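Local coordinates for protein dehydrogenase (Sinorhizobium meliloti, PDB 3UOE) that probably works as an oxidoreductase of the malate/L-lactate dehydrogenase (LDH2/MDH2) family, at residues A[27-39]-A[49-61]. Numbering follows the deposited sequence.
Sequences PPARLRNLSVALL and ARLQANLLLEAEL
A splayed, roughly antiparallel helical hairpin near the start of the chain brings A49 and A53 of segment 49-61 against V36, L39 and S35 of segment 27-39. The axes of helix segments 28-39 and 49-61 approach to 8.6 Å at 134°, closest where small side chains meet: S35 CB lies 3.9 Å from A53 CB, and L39 CB packs on A49 CB. V36 straddles the two alanines, its CG1 on A49 and its CG2 on A53. S35 OG turns back to its own helix and hydrogen-bonds L31 O, sharing that carbonyl with S35 N from the opposite face. Toward the start of segment 27-39, L57 CD1 packs against P28 O at 3.7 Å and, more loosely, L31 CB, while P28 CG meets L61 CD2 at 3.8 Å.

The polar flank centres on N54 OD1. R32 runs extended through chi1 and chi2, which lays its CD over one face of the R50 guanidinium, near the rim and 3.3 Å from R50 NE. A bend at chi3 (33°) then swings the R32 guanidinium toward N54, where NH1 gives OD1 a 3.1 Å hydrogen bond from above the amide plane, the two flat groups 77° apart. R50 NE hydrogen-bonds N54 OD1 from the other face, also at 3.1 Å. R32 NE and R50 NH2 are 4.0 Å apart, like charges whose repulsion the shared oxygen probably eases. A leucine in place of R32 would probably cost N54 OD1 the hydrogen bond from NH1, leaving that amide less firmly fixed.

I341 of strand 341-344 touches L31, L57 and L61, and helix 345-355 packs on L34 and L38. The whole is a helical hairpin with alanines at its closest crossing, built into the helical part of this LDH2/MDH2-family fold.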
loop_
_atom_site.group_PDB
_atom_site.type_symbol
_atom_site.label_atom_id
_atom_site.label_comp_id
_atom_site.label_asym_id
_atom_site.label_seq_id
_atom_site.Cartn_x
_atom_site.Cartn_y
_atom_site.Cartn_z
ATOM N N PRO A 27 -8.197 20.144 -28.861
ATOM C CA PRO A 27 -9.266 19.154 -28.667
ATOM C C PRO A 27 -8.678 17.771 -28.415
ATOM O O PRO A 27 -7.802 17.347 -29.168
ATOM C CB PRO A 27 -9.995 19.140 -30.019
ATOM C CG PRO A 27 -9.594 20.398 -30.708
ATOM C CD PRO A 27 -8.220 20.740 -30.209
ATOM N N PRO A 28 -9.157 17.070 -27.376
ATOM C CA PRO A 28 -8.669 15.723 -27.065
ATOM C C PRO A 28 -8.693 14.785 -28.270
ATOM O O PRO A 28 -7.734 14.036 -28.488
ATOM C CB PRO A 28 -9.647 15.237 -25.994
ATOM C CG PRO A 28 -10.124 16.470 -25.338
ATOM C CD PRO A 28 -10.137 17.550 -26.384
ATOM N N ALA A 29 -9.777 14.824 -29.041
ATOM C CA ALA A 29 -9.910 13.926 -30.184
ATOM C C ALA A 29 -8.769 14.121 -31.174
ATOM O O ALA A 29 -8.287 13.155 -31.764
ATOM C CB ALA A 29 -11.263 14.094 -30.874
ATOM N N ARG A 30 -8.337 15.362 -31.354
ATOM C CA ARG A 30 -7.241 15.646 -32.282
ATOM C C ARG A 30 -5.930 14.991 -31.824
ATOM O O ARG A 30 -5.230 14.364 -32.619
ATOM C CB ARG A 30 -7.042 17.158 -32.460
ATOM C CG ARG A 30 -5.867 17.519 -33.354
ATOM C CD ARG A 30 -5.714 19.032 -33.530
ATOM N NE ARG A 30 -4.591 19.376 -34.406
ATOM C CZ ARG A 30 -4.309 20.610 -34.822
ATOM N NH1 ARG A 30 -5.068 21.631 -34.441
ATOM N NH2 ARG A 30 -3.268 20.823 -35.625
ATOM N N LEU A 31 -5.602 15.151 -30.543
ATOM C CA LEU A 31 -4.406 14.550 -29.974
ATOM C C LEU A 31 -4.495 13.032 -29.984
ATOM O O LEU A 31 -3.520 12.345 -30.275
ATOM C CB LEU A 31 -4.182 15.044 -28.546
ATOM C CG LEU A 31 -3.959 16.553 -28.410
ATOM C CD1 LEU A 31 -3.645 16.924 -26.962
ATOM C CD2 LEU A 31 -2.844 17.011 -29.344
ATOM N N ARG A 32 -5.665 12.503 -29.655
ATOM C CA ARG A 32 -5.857 11.065 -29.717
ATOM C C ARG A 32 -5.581 10.559 -31.135
ATOM O O ARG A 32 -4.815 9.619 -31.322
ATOM C CB ARG A 32 -7.257 10.686 -29.230
ATOM C CG ARG A 32 -7.726 9.293 -29.631
ATOM C CD ARG A 32 -8.828 8.763 -28.707
ATOM N NE ARG A 32 -9.721 9.809 -28.200
ATOM C CZ ARG A 32 -9.906 10.079 -26.907
ATOM N NH1 ARG A 32 -9.269 9.373 -25.974
ATOM N NH2 ARG A 32 -10.736 11.054 -26.544
ATOM N N ASN A 33 -6.180 11.195 -32.137
ATOM C CA ASN A 33 -5.980 10.763 -33.520
ATOM C C ASN A 33 -4.526 10.843 -33.963
ATOM O O ASN A 33 -4.029 9.967 -34.672
ATOM C CB ASN A 33 -6.843 11.590 -34.475
ATOM C CG ASN A 33 -8.322 11.385 -34.239
ATOM O OD1 ASN A 33 -8.728 10.466 -33.515
ATOM N ND2 ASN A 33 -9.140 12.250 -34.840
ATOM N N LEU A 34 -3.857 11.913 -33.554
ATOM C CA LEU A 34 -2.450 12.093 -33.855
ATOM C C LEU A 34 -1.640 10.959 -33.233
ATOM O O LEU A 34 -0.773 10.372 -33.885
ATOM C CB LEU A 34 -1.981 13.438 -33.309
ATOM C CG LEU A 34 -0.483 13.759 -33.287
ATOM C CD1 LEU A 34 0.148 13.573 -34.654
ATOM C CD2 LEU A 34 -0.265 15.190 -32.788
ATOM N N SER A 35 -1.940 10.653 -31.975
ATOM C CA SER A 35 -1.204 9.636 -31.226
ATOM C C SER A 35 -1.383 8.245 -31.817
ATOM O O SER A 35 -0.425 7.484 -31.938
ATOM C CB SER A 35 -1.643 9.626 -29.760
ATOM O OG SER A 35 -1.303 10.842 -29.122
ATOM N N VAL A 36 -2.620 7.916 -32.167
ATOM C CA VAL A 36 -2.913 6.645 -32.799
ATOM C C VAL A 36 -2.169 6.478 -34.129
ATOM O O VAL A 36 -1.583 5.428 -34.386
ATOM C CB VAL A 36 -4.429 6.461 -33.018
ATOM C CG1 VAL A 36 -4.697 5.236 -33.895
ATOM C CG2 VAL A 36 -5.139 6.353 -31.680
ATOM N N ALA A 37 -2.181 7.511 -34.962
ATOM C CA ALA A 37 -1.530 7.424 -36.266
ATOM C C ALA A 37 -0.029 7.189 -36.125
ATOM O O ALA A 37 0.553 6.427 -36.890
ATOM C CB ALA A 37 -1.813 8.685 -37.121
ATOM N N LEU A 38 0.590 7.839 -35.141
ATOM C CA LEU A 38 2.009 7.638 -34.882
ATOM C C LEU A 38 2.291 6.200 -34.434
ATOM O O LEU A 38 3.189 5.544 -34.955
ATOM C CB LEU A 38 2.527 8.643 -33.857
ATOM C CG LEU A 38 2.546 10.105 -34.305
ATOM C CD1 LEU A 38 2.695 11.035 -33.110
ATOM C CD2 LEU A 38 3.643 10.361 -35.342
ATOM N N LEU A 39 1.519 5.706 -33.477
ATOM C CA LEU A 39 1.664 4.316 -33.064
ATOM C C LEU A 39 1.504 3.390 -34.270
ATOM O O LEU A 39 2.325 2.513 -34.509
ATOM C CB LEU A 39 0.632 3.948 -31.997
ATOM C CG LEU A 39 0.927 4.083 -30.496
ATOM C CD1 LEU A 39 2.410 4.064 -30.196
ATOM C CD2 LEU A 39 0.259 5.293 -29.874
ATOM N N ALA A 49 -3.205 0.495 -30.463
ATOM C CA ALA A 49 -2.786 1.883 -30.631
ATOM C C ALA A 49 -3.731 2.810 -29.867
ATOM O O ALA A 49 -3.304 3.739 -29.194
ATOM C CB ALA A 49 -2.737 2.266 -32.121
ATOM N N ARG A 50 -5.022 2.533 -29.981
ATOM C CA ARG A 50 -6.062 3.320 -29.334
ATOM C C ARG A 50 -5.897 3.261 -27.817
ATOM O O ARG A 50 -6.044 4.269 -27.131
ATOM C CB ARG A 50 -7.440 2.789 -29.753
ATOM C CG ARG A 50 -8.621 3.460 -29.096
ATOM C CD ARG A 50 -8.558 4.976 -29.257
ATOM N NE ARG A 50 -9.723 5.620 -28.663
ATOM C CZ ARG A 50 -10.831 5.928 -29.332
ATOM N NH1 ARG A 50 -10.926 5.667 -30.635
ATOM N NH2 ARG A 50 -11.840 6.509 -28.697
ATOM N N LEU A 51 -5.574 2.076 -27.310
ATOM C CA LEU A 51 -5.442 1.851 -25.872
ATOM C C LEU A 51 -4.218 2.580 -25.308
ATOM O O LEU A 51 -4.318 3.311 -24.324
ATOM C CB LEU A 51 -5.353 0.348 -25.565
ATOM C CG LEU A 51 -5.002 -0.016 -24.117
ATOM C CD1 LEU A 51 -6.078 0.471 -23.119
ATOM C CD2 LEU A 51 -4.777 -1.505 -23.993
ATOM N N GLN A 52 -3.062 2.381 -25.934
ATOM C CA GLN A 52 -1.875 3.141 -25.544
ATOM C C GLN A 52 -2.123 4.644 -25.591
ATOM O O GLN A 52 -1.625 5.385 -24.741
ATOM C CB GLN A 52 -0.662 2.795 -26.414
ATOM C CG GLN A 52 0.582 3.629 -26.070
ATOM C CD GLN A 52 1.140 3.310 -24.680
ATOM O OE1 GLN A 52 1.803 2.280 -24.480
ATOM N NE2 GLN A 52 0.881 4.197 -23.716
ATOM N N ALA A 53 -2.874 5.100 -26.592
ATOM C CA ALA A 53 -3.178 6.523 -26.702
ATOM C C ALA A 53 -4.139 6.974 -25.593
ATOM O O ALA A 53 -3.972 8.047 -25.019
ATOM C CB ALA A 53 -3.745 6.840 -28.078
ATOM N N ASN A 54 -5.139 6.146 -25.292
ATOM C CA ASN A 54 -6.107 6.453 -24.233
ATOM C C ASN A 54 -5.431 6.606 -22.877
ATOM O O ASN A 54 -5.783 7.487 -22.095
ATOM C CB ASN A 54 -7.202 5.381 -24.153
ATOM C CG ASN A 54 -8.212 5.476 -25.290
ATOM O OD1 ASN A 54 -8.251 6.464 -26.028
ATOM N ND2 ASN A 54 -9.041 4.444 -25.430
ATOM N N LEU A 55 -4.451 5.750 -22.602
ATOM C CA LEU A 55 -3.672 5.877 -21.369
ATOM C C LEU A 55 -3.079 7.272 -21.171
ATOM O O LEU A 55 -3.155 7.842 -20.082
ATOM C CB LEU A 55 -2.548 4.838 -21.317
ATOM C CG LEU A 55 -2.823 3.659 -20.383
ATOM C CD1 LEU A 55 -2.967 4.147 -18.932
ATOM C CD2 LEU A 55 -4.060 2.880 -20.834
ATOM N N LEU A 56 -2.477 7.804 -22.228
ATOM C CA LEU A 56 -1.790 9.085 -22.166
ATOM C C LEU A 56 -2.790 10.242 -22.167
ATOM O O LEU A 56 -2.627 11.211 -21.444
ATOM C CB LEU A 56 -0.804 9.209 -23.335
ATOM C CG LEU A 56 0.254 8.096 -23.433
ATOM C CD1 LEU A 56 1.295 8.414 -24.508
ATOM C CD2 LEU A 56 0.963 7.840 -22.084
ATOM N N LEU A 57 -3.839 10.121 -22.973
ATOM C CA LEU A 57 -4.888 11.140 -23.023
ATOM C C LEU A 57 -5.658 11.252 -21.702
ATOM O O LEU A 57 -5.995 12.357 -21.258
ATOM C CB LEU A 57 -5.847 10.859 -24.182
ATOM C CG LEU A 57 -5.585 11.647 -25.468
ATOM C CD1 LEU A 57 -6.147 13.049 -25.332
ATOM C CD2 LEU A 57 -4.102 11.700 -25.827
ATOM N N GLU A 58 -5.933 10.108 -21.075
ATOM C CA GLU A 58 -6.611 10.112 -19.788
ATOM C C GLU A 58 -5.745 10.803 -18.737
ATOM O O GLU A 58 -6.247 11.557 -17.911
ATOM C CB GLU A 58 -6.977 8.691 -19.342
ATOM C CG GLU A 58 -8.144 8.056 -20.102
ATOM C CD GLU A 58 -9.465 8.813 -19.939
ATOM O OE1 GLU A 58 -9.712 9.413 -18.876
ATOM O OE2 GLU A 58 -10.272 8.803 -20.887
ATOM N N ALA A 59 -4.443 10.545 -18.778
ATOM C CA ALA A 59 -3.506 11.244 -17.903
ATOM C C ALA A 59 -3.600 12.760 -18.113
ATOM O O ALA A 59 -3.799 13.508 -17.151
ATOM C CB ALA A 59 -2.074 10.751 -18.131
ATOM N N GLU A 60 -3.455 13.199 -19.366
ATOM C CA GLU A 60 -3.608 14.613 -19.729
ATOM C C GLU A 60 -4.937 15.177 -19.215
ATOM O O GLU A 60 -4.956 16.184 -18.520
ATOM C CB GLU A 60 -3.543 14.797 -21.245
ATOM C CG GLU A 60 -2.228 14.410 -21.877
ATOM C CD GLU A 60 -1.101 15.370 -21.532
ATOM O OE1 GLU A 60 -1.346 16.363 -20.819
ATOM O OE2 GLU A 60 0.035 15.132 -21.984
ATOM N N LEU A 61 -6.039 14.510 -19.548
ATOM C CA LEU A 61 -7.374 14.992 -19.171
ATOM C C LEU A 61 -7.548 15.121 -17.659
ATOM O O LEU A 61 -8.289 15.987 -17.180
ATOM C CB LEU A 61 -8.472 14.077 -19.737
ATOM C CG LEU A 61 -8.699 14.016 -21.251
ATOM C CD1 LEU A 61 -9.570 12.812 -21.613
ATOM C CD2 LEU A 61 -9.306 15.319 -21.796
#